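Local structure of HTH-type transcriptional regulator MmpR5 (Mycobacterium tuberculosis, 4NB5) at residues A101-M111 with N148-R156. The protein represses transcription by binding directly to promoter regions, controlling expression of the MmpS2-MmpL2, MmpS4-MmpL4 and MmpS5-MmpL5 transport systems and of its own gene. Sequence-based numbering, arbitrary orientation.
Sequences AAGERERIRAM and NVVSDALGR. With 2JT (1,3-dihydroxypropan-2-yl octadecanoate), chain E.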
loop_
_atom_site.group_PDB
_atom_site.type_symbol
_atom_site.label_atom_id
_atom_site.label_comp_id
_atom_site.label_asym_id
_atom_site.label_seq_id
_atom_site.Cartn_x
_atom_site.Cartn_y
_atom_site.Cartn_z
ATOM N N ALA B 101 7.735 9.497 -0.777
ATOM C CA ALA B 101 8.381 8.194 -0.673
ATOM C C ALA B 101 7.311 7.141 -0.431
ATOM O O ALA B 101 7.339 6.062 -1.022
ATOM C CB ALA B 101 9.388 8.172 0.431
ATOM N N ALA B 102 6.358 7.458 0.437
ATOM C CA ALA B 102 5.237 6.554 0.690
ATOM C C ALA B 102 4.411 6.339 -0.581
ATOM O O ALA B 102 3.969 5.223 -0.888
ATOM C CB ALA B 102 4.365 7.106 1.806
ATOM N N GLY B 103 4.217 7.407 -1.336
ATOM C CA GLY B 103 3.549 7.313 -2.623
ATOM C C GLY B 103 4.287 6.384 -3.577
ATOM O O GLY B 103 3.669 5.564 -4.280
ATOM N N GLU B 104 5.610 6.501 -3.611
ATOM C CA GLU B 104 6.404 5.629 -4.471
ATOM C C GLU B 104 6.335 4.171 -4.033
ATOM O O GLU B 104 6.412 3.268 -4.865
ATOM C CB GLU B 104 7.856 6.087 -4.540
ATOM C CG GLU B 104 8.118 7.145 -5.595
ATOM C CD GLU B 104 7.736 6.690 -6.998
ATOM O OE1 GLU B 104 7.040 7.460 -7.688
ATOM O OE2 GLU B 104 8.127 5.574 -7.403
ATOM N N ARG B 105 6.208 3.917 -2.736
ATOM C CA ARG B 105 6.033 2.543 -2.265
ATOM C C ARG B 105 4.718 1.960 -2.773
ATOM O O ARG B 105 4.642 0.785 -3.115
ATOM C CB ARG B 105 6.086 2.474 -0.740
ATOM C CG ARG B 105 7.457 2.756 -0.180
ATOM C CD ARG B 105 7.412 2.873 1.324
ATOM N NE ARG B 105 8.545 3.630 1.848
ATOM C CZ ARG B 105 8.461 4.531 2.821
ATOM N NH1 ARG B 105 7.297 4.800 3.395
ATOM N NH2 ARG B 105 9.550 5.170 3.223
ATOM N N GLU B 106 3.677 2.781 -2.824
ATOM C CA GLU B 106 2.409 2.318 -3.360
ATOM C C GLU B 106 2.571 1.995 -4.848
ATOM O O GLU B 106 1.955 1.056 -5.355
ATOM C CB GLU B 106 1.313 3.359 -3.155
ATOM C CG GLU B 106 0.030 3.079 -3.923
ATOM C CD GLU B 106 -0.665 1.813 -3.460
ATOM O OE1 GLU B 106 -1.681 1.431 -4.078
ATOM O OE2 GLU B 106 -0.195 1.203 -2.478
ATOM N N ARG B 107 3.411 2.761 -5.542
ATOM C CA ARG B 107 3.689 2.478 -6.950
ATOM C C ARG B 107 4.381 1.131 -7.140
ATOM O O ARG B 107 4.117 0.429 -8.123
ATOM C CB ARG B 107 4.535 3.577 -7.586
ATOM C CG ARG B 107 3.715 4.741 -8.079
ATOM C CD ARG B 107 4.112 5.165 -9.484
ATOM N NE ARG B 107 4.275 4.039 -10.407
ATOM C CZ ARG B 107 3.339 3.586 -11.239
ATOM N NH1 ARG B 107 2.136 4.144 -11.284
ATOM N NH2 ARG B 107 3.610 2.562 -12.034
ATOM N N ILE B 108 5.260 0.761 -6.215
ATOM C CA ILE B 108 5.882 -0.561 -6.260
ATOM C C ILE B 108 4.801 -1.634 -6.225
ATOM O O ILE B 108 4.835 -2.588 -7.004
ATOM C CB ILE B 108 6.828 -0.796 -5.074
ATOM C CG1 ILE B 108 8.049 0.115 -5.178
ATOM C CG2 ILE B 108 7.259 -2.257 -5.025
ATOM C CD1 ILE B 108 8.990 -0.005 -3.996
ATOM N N ARG B 109 3.837 -1.471 -5.325
ATOM C CA ARG B 109 2.726 -2.410 -5.241
ATOM C C ARG B 109 1.943 -2.428 -6.545
ATOM O O ARG B 109 1.586 -3.487 -7.058
ATOM C CB ARG B 109 1.781 -2.054 -4.100
ATOM C CG ARG B 109 0.490 -2.836 -4.197
ATOM C CD ARG B 109 -0.286 -2.890 -2.909
ATOM N NE ARG B 109 -1.400 -3.825 -3.043
ATOM C CZ ARG B 109 -2.165 -4.240 -2.039
ATOM N NH1 ARG B 109 -1.945 -3.811 -0.800
ATOM N NH2 ARG B 109 -3.153 -5.090 -2.279
ATOM N N ALA B 110 1.656 -1.245 -7.069
ATOM C CA ALA B 110 0.916 -1.129 -8.318
ATOM C C ALA B 110 1.627 -1.868 -9.455
ATOM O O ALA B 110 0.989 -2.542 -10.277
ATOM C CB ALA B 110 0.722 0.344 -8.672
ATOM N N MET B 111 2.950 -1.759 -9.517
ATOM C CA MET B 111 3.685 -2.430 -10.570
ATOM C C MET B 111 3.636 -3.948 -10.375
ATOM O O MET B 111 3.522 -4.687 -11.344
ATOM C CB MET B 111 5.120 -1.910 -10.645
ATOM C CG MET B 111 5.185 -0.441 -11.034
ATOM S SD MET B 111 6.853 0.175 -11.340
ATOM C CE MET B 111 7.638 -0.235 -9.785
ATOM N N ASN B 148 12.265 -3.850 -8.680
ATOM C CA ASN B 148 13.489 -4.093 -7.940
ATOM C C ASN B 148 14.322 -2.821 -7.834
ATOM O O ASN B 148 14.853 -2.503 -6.769
ATOM C CB ASN B 148 14.296 -5.209 -8.595
ATOM C CG ASN B 148 15.623 -5.442 -7.912
ATOM O OD1 ASN B 148 15.674 -5.921 -6.780
ATOM N ND2 ASN B 148 16.706 -5.104 -8.595
ATOM N N VAL B 149 14.418 -2.094 -8.941
ATOM C CA VAL B 149 15.163 -0.844 -8.972
ATOM C C VAL B 149 14.628 0.143 -7.932
ATOM O O VAL B 149 15.391 0.672 -7.115
ATOM C CB VAL B 149 15.105 -0.192 -10.364
ATOM C CG1 VAL B 149 15.585 1.252 -10.298
ATOM C CG2 VAL B 149 15.952 -0.975 -11.341
ATOM N N VAL B 150 13.318 0.361 -7.964
ATOM C CA VAL B 150 12.653 1.337 -7.104
ATOM C C VAL B 150 12.700 0.889 -5.648
ATOM O O VAL B 150 12.969 1.683 -4.742
ATOM C CB VAL B 150 11.187 1.546 -7.546
ATOM C CG1 VAL B 150 10.452 2.470 -6.590
ATOM C CG2 VAL B 150 11.143 2.103 -8.966
ATOM N N SER B 151 12.464 -0.399 -5.419
ATOM C CA SER B 151 12.533 -0.930 -4.061
ATOM C C SER B 151 13.909 -0.665 -3.452
ATOM O O SER B 151 14.009 -0.163 -2.330
ATOM C CB SER B 151 12.243 -2.429 -4.053
ATOM O OG SER B 151 12.197 -2.918 -2.723
ATOM N N ASP B 152 14.959 -0.995 -4.201
ATOM C CA ASP B 152 16.329 -0.799 -3.742
ATOM C C ASP B 152 16.596 0.675 -3.494
ATOM O O ASP B 152 17.218 1.054 -2.499
ATOM C CB ASP B 152 17.325 -1.323 -4.779
ATOM C CG ASP B 152 18.754 -0.885 -4.495
ATOM O OD1 ASP B 152 19.423 -1.545 -3.671
ATOM O OD2 ASP B 152 19.207 0.121 -5.093
ATOM N N ALA B 153 16.108 1.508 -4.407
ATOM C CA ALA B 153 16.364 2.939 -4.327
ATOM C C ALA B 153 15.704 3.569 -3.102
ATOM O O ALA B 153 16.287 4.439 -2.457
ATOM C CB ALA B 153 15.893 3.628 -5.594
ATOM N N LEU B 154 14.484 3.154 -2.786
ATOM C CA LEU B 154 13.786 3.723 -1.635
ATOM C C LEU B 154 14.449 3.258 -0.335
ATOM O O LEU B 154 14.508 3.998 0.642
ATOM C CB LEU B 154 12.306 3.347 -1.646
ATOM C CG LEU B 154 11.437 3.999 -2.729
ATOM C CD1 LEU B 154 10.029 3.445 -2.669
ATOM C CD2 LEU B 154 11.399 5.519 -2.579
ATOM N N GLY B 155 14.952 2.033 -0.335
ATOM C CA GLY B 155 15.704 1.546 0.807
ATOM C C GLY B 155 16.901 2.437 1.056
ATOM O O GLY B 155 17.146 2.867 2.184
ATOM N N ARG B 156 17.647 2.717 -0.007
ATOM C CA ARG B 156 18.838 3.554 0.083
ATOM C C ARG B 156 18.482 4.993 0.441
ATOM O O ARG B 156 19.236 5.667 1.135
ATOM C CB ARG B 156 19.602 3.544 -1.241
ATOM C CG ARG B 156 20.227 2.209 -1.609
ATOM C CD ARG B 156 21.452 1.906 -0.753
ATOM N NE ARG B 156 22.495 2.922 -0.902
ATOM C CZ ARG B 156 23.411 2.932 -1.869
ATOM N NH1 ARG B 156 23.429 1.980 -2.797
ATOM N NH2 ARG B 156 24.313 3.902 -1.912
HETATM C C10 2JT E . 0.255 11.380 -8.584
HETATM C C13 2JT E . -0.611 10.606 -12.442
HETATM C C15 2JT E . 1.488 10.644 -13.784
HETATM C C17 2JT E . 1.714 10.390 -16.224
HETATM C C20 2JT E . 2.607 13.553 -18.212
HETATM C C21 2JT E . 3.913 13.495 -18.883
HETATM C C22 2JT E . 4.713 14.789 -18.656
HETATM C C24 2JT E . 4.592 17.240 -18.702
HETATM O O01 2JT E . 0.884 8.473 -9.558
HETATM C C02 2JT E . 1.386 9.049 -8.634
HETATM O O03 2JT E . 1.067 8.474 -7.452
HETATM C C04 2JT E . 1.810 8.043 -6.540
HETATM C C05 2JT E . 3.149 7.634 -7.078
HETATM O O06 2JT E . 4.144 8.397 -6.524
HETATM C C07 2JT E . 0.821 6.872 -6.132
HETATM O O08 2JT E . 1.307 6.228 -5.245
HETATM C C09 2JT E . 1.638 10.592 -8.522
HETATM C C11 2JT E . -0.119 11.771 -10.024
HETATM C C12 2JT E . -0.123 10.494 -10.977
HETATM C C14 2JT E . 0.269 9.817 -13.388
HETATM C C16 2JT E . 2.252 10.090 -14.890
HETATM C C18 2JT E . 1.708 11.804 -16.534
HETATM C C19 2JT E . 1.945 12.163 -18.019
HETATM C C23 2JT E . 4.223 15.982 -19.347
HETATM C C25 2JT E . 3.666 18.288 -19.317
#
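Hydroxyl O06 of the bound glycerol ester (2JT) donates a hydrogen bond of 3.3 Å to Glu104 OE1, and the other oxygen of the same carboxylate, Glu104 OE2, touches the neighbouring helix 4.0 Å from Val150 CG1, the two side chains crossing at about a right angle. A bend at chi2 (-58°) places the carboxylate between ligand and valine. Nearer the backbone, Glu104 CB lies against both methyls of Leu154, CD1 and CD2. The second ligand hydroxyl, 2JT O08, comes within 2.6 Å of Gly103 O, a short approach in which the proton is not settled. Arg107 NH2 of the second subunit is also hydrogen-bonded to the ligand.

No hydrogen bond joins the two helices directly; apolar packing does the work. Leu154 enters as a knob into the hole formed by Ala101, Glu104, Arg105 and Ile108, with Leu154 CD1 3.6 Å from the aliphatic Arg105 CG. Past CG, in the conformer modelled here, the arginine runs back along its own helix toward the backbone of Ala101 and Ala102, and its NH1 forms a salt bridge with Asp116 of a third subunit. Ile108 and Val150 slide past each other in opposite directions, Ile108 CG1 meeting Val150 CG1 at 3.6 Å. Ile108 has CD1 anti to CA (chi2 177°), which carries this methyl to Ser151 CA, 3.7 Å away, and also against Leu154.

The axes of 101-111 and 148-156 approach to 9.9 Å and run nearly antiparallel at 156°. Here helix 99-124, which follows the strands of the winged helix-turn-helix domain, pairs with the C-terminal helix 134-159, a helical pairing characteristic of the MarR-family dimerization region, with the fatty-acid ester bound beside it.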